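Local atomic coordinates of erythrocyte membrane protein 1 (Plasmodium falciparum, PDB entry 2XU0), a protein that probably binds host cell-surface receptors and takes part in rosetting of infected erythrocytes, here through its N-terminal segment and first Duffy-binding-like domain. Residues I138-Q141 with N142-L146; D215-Q218 with K219-V223. The protein carries 10 engineered substitutions. All blocks are in the same frame, centred on the assembly; numbering follows the deposited sequence.

Contact 1: residues I138-Q141 with N142-L146; sequences ICDQ and NLEFL
Leu143 N donates to Asp140 O at 2.9 Å and Glu144 N to Gln141 O at 3.1 Å, the two i to i+3 bonds that close a short 3-10 turn. On the side chains of the same turn, Arg100 forms salt bridges to both Asp140 OD1 and Glu144 OE2, and so probably offsets the repulsion of these like-charged oxygens, which lie 4.5 Å apart. A water adds a second link, donating to Asp140 OD2 at 3.0 Å and, weakly, to Glu144 OE2. Glu144 CG lies beside the backbone N (chi1 -61°), and the chain runs on extended, carrying OE2 to 3.8 Å from Gln141 CG; carboxylate and amide planes are nearly perpendicular. Gln141 bends at chi2, -106°, and brings OE1 to the edge of the Phe145 ring, 3.2 Å from CE2 and near the ring plane, where the weakly positive C-H edge faces the oxygen; amide and ring planes stand 86° apart, so this is no stack. Asn142 is held by the helix 154-175, OD1 hydrogen-bonded to Thr164 OG1 and ND2 to Asn160 O. Leu143 lays CB against Asp140 O at 3.4 Å, while its side chain also packs on that helix. Cys139, centre of an inverse gamma turn, is tied to Cys97 by a disulfide. Two acidic groups sharing one arginine and one water probably help hold this loop of the Duffy-binding domain in shape, beside its backbone bonds and the disulfide just before them.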
loop_
_atom_site.group_PDB
_atom_site.type_symbol
_atom_site.label_atom_id
_atom_site.label_comp_id
_atom_site.label_asym_id
_atom_site.label_seq_id
_atom_site.Cartn_x
_atom_site.Cartn_y
_atom_site.Cartn_z
ATOM N N ILE A 138 10.626 2.121 -5.060
ATOM C CA ILE A 138 9.991 2.250 -6.375
ATOM C C ILE A 138 11.028 2.482 -7.500
ATOM O O ILE A 138 12.022 3.198 -7.294
ATOM C CB ILE A 138 8.850 3.325 -6.343
ATOM C CG1 ILE A 138 7.582 2.807 -7.028
ATOM C CG2 ILE A 138 9.293 4.712 -6.903
ATOM C CD1 ILE A 138 6.309 3.656 -6.813
ATOM N N CYS A 139 10.787 1.883 -8.678
ATOM C CA CYS A 139 11.693 2.006 -9.830
ATOM C C CYS A 139 11.501 3.304 -10.601
ATOM O O CYS A 139 10.959 3.283 -11.707
ATOM C CB CYS A 139 11.587 0.784 -10.739
ATOM S SG CYS A 139 11.983 -0.782 -9.924
ATOM N N ASP A 140 11.995 4.432 -10.039
ATOM C CA ASP A 140 11.857 5.792 -10.575
ATOM C C ASP A 140 13.185 6.424 -11.058
ATOM O O ASP A 140 13.208 7.590 -11.464
ATOM C CB ASP A 140 11.242 6.699 -9.457
ATOM C CG ASP A 140 12.162 6.976 -8.259
ATOM O OD1 ASP A 140 13.184 6.252 -8.095
ATOM O OD2 ASP A 140 11.832 7.863 -7.452
ATOM N N GLN A 141 14.281 5.662 -10.993
ATOM C CA GLN A 141 15.629 6.119 -11.335
ATOM C C GLN A 141 15.829 6.870 -12.650
ATOM O O GLN A 141 16.533 7.883 -12.664
ATOM C CB GLN A 141 16.651 5.020 -11.084
ATOM C CG GLN A 141 17.987 5.548 -10.582
ATOM C CD GLN A 141 19.068 5.507 -11.629
ATOM O OE1 GLN A 141 19.911 6.401 -11.696
ATOM N NE2 GLN A 141 19.096 4.445 -12.433
ATOM N N ASN A 142 15.126 6.460 -13.722
ATOM C CA ASN A 142 15.193 7.104 -15.037
ATOM C C ASN A 142 14.625 8.506 -15.031
ATOM O O ASN A 142 15.046 9.347 -15.848
ATOM C CB ASN A 142 14.469 6.242 -16.081
ATOM C CG ASN A 142 12.998 6.049 -15.821
ATOM O OD1 ASN A 142 12.572 5.532 -14.771
ATOM N ND2 ASN A 142 12.196 6.474 -16.773
ATOM N N LEU A 143 13.666 8.776 -14.103
ATOM C CA LEU A 143 13.056 10.096 -13.961
ATOM C C LEU A 143 14.013 11.098 -13.293
ATOM O O LEU A 143 13.695 12.282 -13.263
ATOM C CB LEU A 143 11.682 10.046 -13.247
ATOM C CG LEU A 143 10.585 9.102 -13.814
ATOM C CD1 LEU A 143 9.253 9.340 -13.112
ATOM C CD2 LEU A 143 10.396 9.293 -15.326
ATOM N N GLU A 144 15.203 10.643 -12.820
ATOM C CA GLU A 144 16.243 11.529 -12.240
ATOM C C GLU A 144 17.113 12.157 -13.355
ATOM O O GLU A 144 18.053 12.894 -13.064
ATOM C CB GLU A 144 17.151 10.765 -11.265
ATOM C CG GLU A 144 16.456 10.152 -10.060
ATOM C CD GLU A 144 17.397 9.533 -9.048
ATOM O OE1 GLU A 144 18.517 10.066 -8.876
ATOM O OE2 GLU A 144 17.021 8.508 -8.434
ATOM N N PHE A 145 16.762 11.884 -14.632
ATOM C CA PHE A 145 17.473 12.300 -15.841
ATOM C C PHE A 145 16.524 12.918 -16.859
ATOM O O PHE A 145 16.545 12.576 -18.047
ATOM C CB PHE A 145 18.225 11.077 -16.428
ATOM C CG PHE A 145 19.188 10.468 -15.436
ATOM C CD1 PHE A 145 20.464 10.997 -15.265
ATOM C CD2 PHE A 145 18.808 9.394 -14.643
ATOM C CE1 PHE A 145 21.339 10.458 -14.318
ATOM C CE2 PHE A 145 19.674 8.871 -13.686
ATOM C CZ PHE A 145 20.943 9.391 -13.546
ATOM N N LEU A 146 15.690 13.844 -16.379
ATOM C CA LEU A 146 14.697 14.548 -17.174
ATOM C C LEU A 146 15.176 15.958 -17.509
ATOM O O LEU A 146 14.679 16.555 -18.465
ATOM C CB LEU A 146 13.369 14.586 -16.395
ATOM C CG LEU A 146 12.228 13.592 -16.744
ATOM C CD1 LEU A 146 12.730 12.266 -17.323
ATOM C CD2 LEU A 146 11.351 13.339 -15.526
HETATM O O HOH W 1 14.334 9.098 -6.452
#

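Contact 2: residues D215-Q218 with K219-V223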
loop_
_atom_site.group_PDB
_atom_site.type_symbol
_atom_site.label_atom_id
_atom_site.label_comp_id
_atom_site.label_asym_id
_atom_site.label_seq_id
_atom_site.Cartn_x
_atom_site.Cartn_y
_atom_site.Cartn_z
ATOM N N ASP A 215 16.062 15.712 -4.437
ATOM C CA ASP A 215 14.735 15.763 -5.082
ATOM C C ASP A 215 14.818 15.803 -6.615
ATOM O O ASP A 215 14.049 16.532 -7.260
ATOM C CB ASP A 215 13.936 16.975 -4.552
ATOM C CG ASP A 215 12.443 16.772 -4.357
ATOM O OD1 ASP A 215 11.988 15.611 -4.430
ATOM O OD2 ASP A 215 11.749 17.761 -4.024
ATOM N N LYS A 216 15.760 15.012 -7.189
ATOM C CA LYS A 216 16.028 14.983 -8.638
ATOM C C LYS A 216 14.838 14.679 -9.513
ATOM O O LYS A 216 14.658 15.351 -10.531
ATOM C CB LYS A 216 17.240 14.085 -8.968
ATOM C CG LYS A 216 18.544 14.847 -8.701
ATOM C CD LYS A 216 19.796 14.016 -8.881
ATOM C CE LYS A 216 21.040 14.812 -8.531
ATOM N NZ LYS A 216 22.282 14.032 -8.774
ATOM N N VAL A 217 14.009 13.677 -9.122
ATOM C CA VAL A 217 12.815 13.314 -9.912
ATOM C C VAL A 217 11.922 14.520 -10.045
ATOM O O VAL A 217 11.573 14.876 -11.158
ATOM C CB VAL A 217 12.035 12.079 -9.346
ATOM C CG1 VAL A 217 10.713 11.884 -10.092
ATOM C CG2 VAL A 217 12.868 10.811 -9.421
ATOM N N GLN A 218 11.611 15.202 -8.920
ATOM C CA GLN A 218 10.732 16.381 -8.915
ATOM C C GLN A 218 11.290 17.571 -9.657
ATOM O O GLN A 218 10.554 18.247 -10.391
ATOM C CB GLN A 218 10.309 16.767 -7.493
ATOM C CG GLN A 218 9.324 15.777 -6.885
ATOM C CD GLN A 218 8.111 15.522 -7.769
ATOM O OE1 GLN A 218 7.471 16.435 -8.299
ATOM N NE2 GLN A 218 7.735 14.278 -7.905
ATOM N N LYS A 219 12.593 17.827 -9.477
ATOM C CA LYS A 219 13.265 18.939 -10.151
ATOM C C LYS A 219 13.282 18.741 -11.660
ATOM O O LYS A 219 13.007 19.694 -12.386
ATOM C CB LYS A 219 14.657 19.180 -9.554
ATOM C CG LYS A 219 14.515 19.651 -8.117
ATOM C CD LYS A 219 15.797 20.039 -7.422
ATOM C CE LYS A 219 15.528 20.213 -5.941
ATOM N NZ LYS A 219 14.750 21.450 -5.634
ATOM N N GLY A 220 13.499 17.492 -12.102
ATOM C CA GLY A 220 13.454 17.128 -13.513
ATOM C C GLY A 220 12.070 17.330 -14.088
ATOM O O GLY A 220 11.916 17.950 -15.144
ATOM N N LEU A 221 11.045 16.883 -13.341
ATOM C CA LEU A 221 9.637 17.013 -13.732
ATOM C C LEU A 221 9.196 18.458 -13.851
ATOM O O LEU A 221 8.521 18.788 -14.817
ATOM C CB LEU A 221 8.703 16.223 -12.796
ATOM C CG LEU A 221 8.676 14.727 -13.012
ATOM C CD1 LEU A 221 8.077 14.011 -11.821
ATOM C CD2 LEU A 221 7.916 14.372 -14.278
ATOM N N GLN A 222 9.605 19.330 -12.919
ATOM C CA GLN A 222 9.257 20.749 -13.041
ATOM C C GLN A 222 9.916 21.468 -14.234
ATOM O O GLN A 222 9.290 22.361 -14.807
ATOM C CB GLN A 222 9.307 21.528 -11.713
ATOM C CG GLN A 222 10.561 21.364 -10.893
ATOM C CD GLN A 222 10.333 21.730 -9.445
ATOM O OE1 GLN A 222 9.717 20.986 -8.669
ATOM N NE2 GLN A 222 10.878 22.867 -9.042
ATOM N N VAL A 223 11.103 20.983 -14.683
ATOM C CA VAL A 223 11.824 21.492 -15.860
ATOM C C VAL A 223 11.065 21.035 -17.123
ATOM O O VAL A 223 10.721 21.871 -17.967
ATOM C CB VAL A 223 13.322 21.054 -15.865
ATOM C CG1 VAL A 223 13.979 21.291 -17.233
ATOM C CG2 VAL A 223 14.114 21.758 -14.755
HETATM O O HOH W 2 7.313 19.143 -8.017
#
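Asp215 and Lys219 open the backbone ladder of the helix 216-231: Lys219 N donates to Asp215 O at 3.0 Å. Three further i to i+4 bonds follow, from the N of Gly220, Leu221 and Gln222 to the O of Lys216, Val217 and Gln218 in turn, each between 2.9 and 3.0 Å. Asp215 occupies the N-cap position, yet its side chain makes no capping bond; OD1 instead forms a salt bridge with Arg119.

Among the polar side chains, one water bridges Gln218 and Gln222, donating to Gln218 OE1 at 2.7 Å and to Gln222 OE1 at 3.1 Å. Gln218 OE1 also accepts from Arg253, and NE2 donates to the carbonyl of Ile202, so both ends of the amide are engaged. Gln222 CG sits between the backbone N and carbonyl carbon (chi1 50°), which folds it back to 3.2 Å from Gln218 O.

Val217 and Leu221 lie side by side and point the same way, CG1 to CD1 at 3.8 Å. Lys219 runs extended as far as CE, 3.9 Å from Asp215 CB, and turns only at NZ, which stays 5.0 Å from Asp215 OD2, too far for a salt bridge.

The start of the helix is thus amphipathic: Val217 and Leu221 pack on Ile202, while Lys216 and Lys219 are exposed, and the bound amide of Gln218 ties it to the helices 186-204 and 249-268.

How the contacts relate
Contact 1 is a largely buried loop between the helices 133-136 and 154-175, whereas contact 2 is the partly buried start of the helix 216-231; both belong to the Duffy-binding domain, with centres about 10 Å apart. They meet at Val217, whose CG2 lies 3.7 Å from Asp140 OD2 and whose CG1 lies 3.8 Å from Leu143 CB, and again where Leu146 CD2 approaches Leu221 CD2. The valine-leucine face of contact 2 is therefore partly roofed by the loop of contact 1. In contact 1 two carboxylates share Arg100 over a 3-10 turn; contact 2 has regular i to i+4 bonds, a single Asp215-Arg119 pair at the helix start, and exposed lysines.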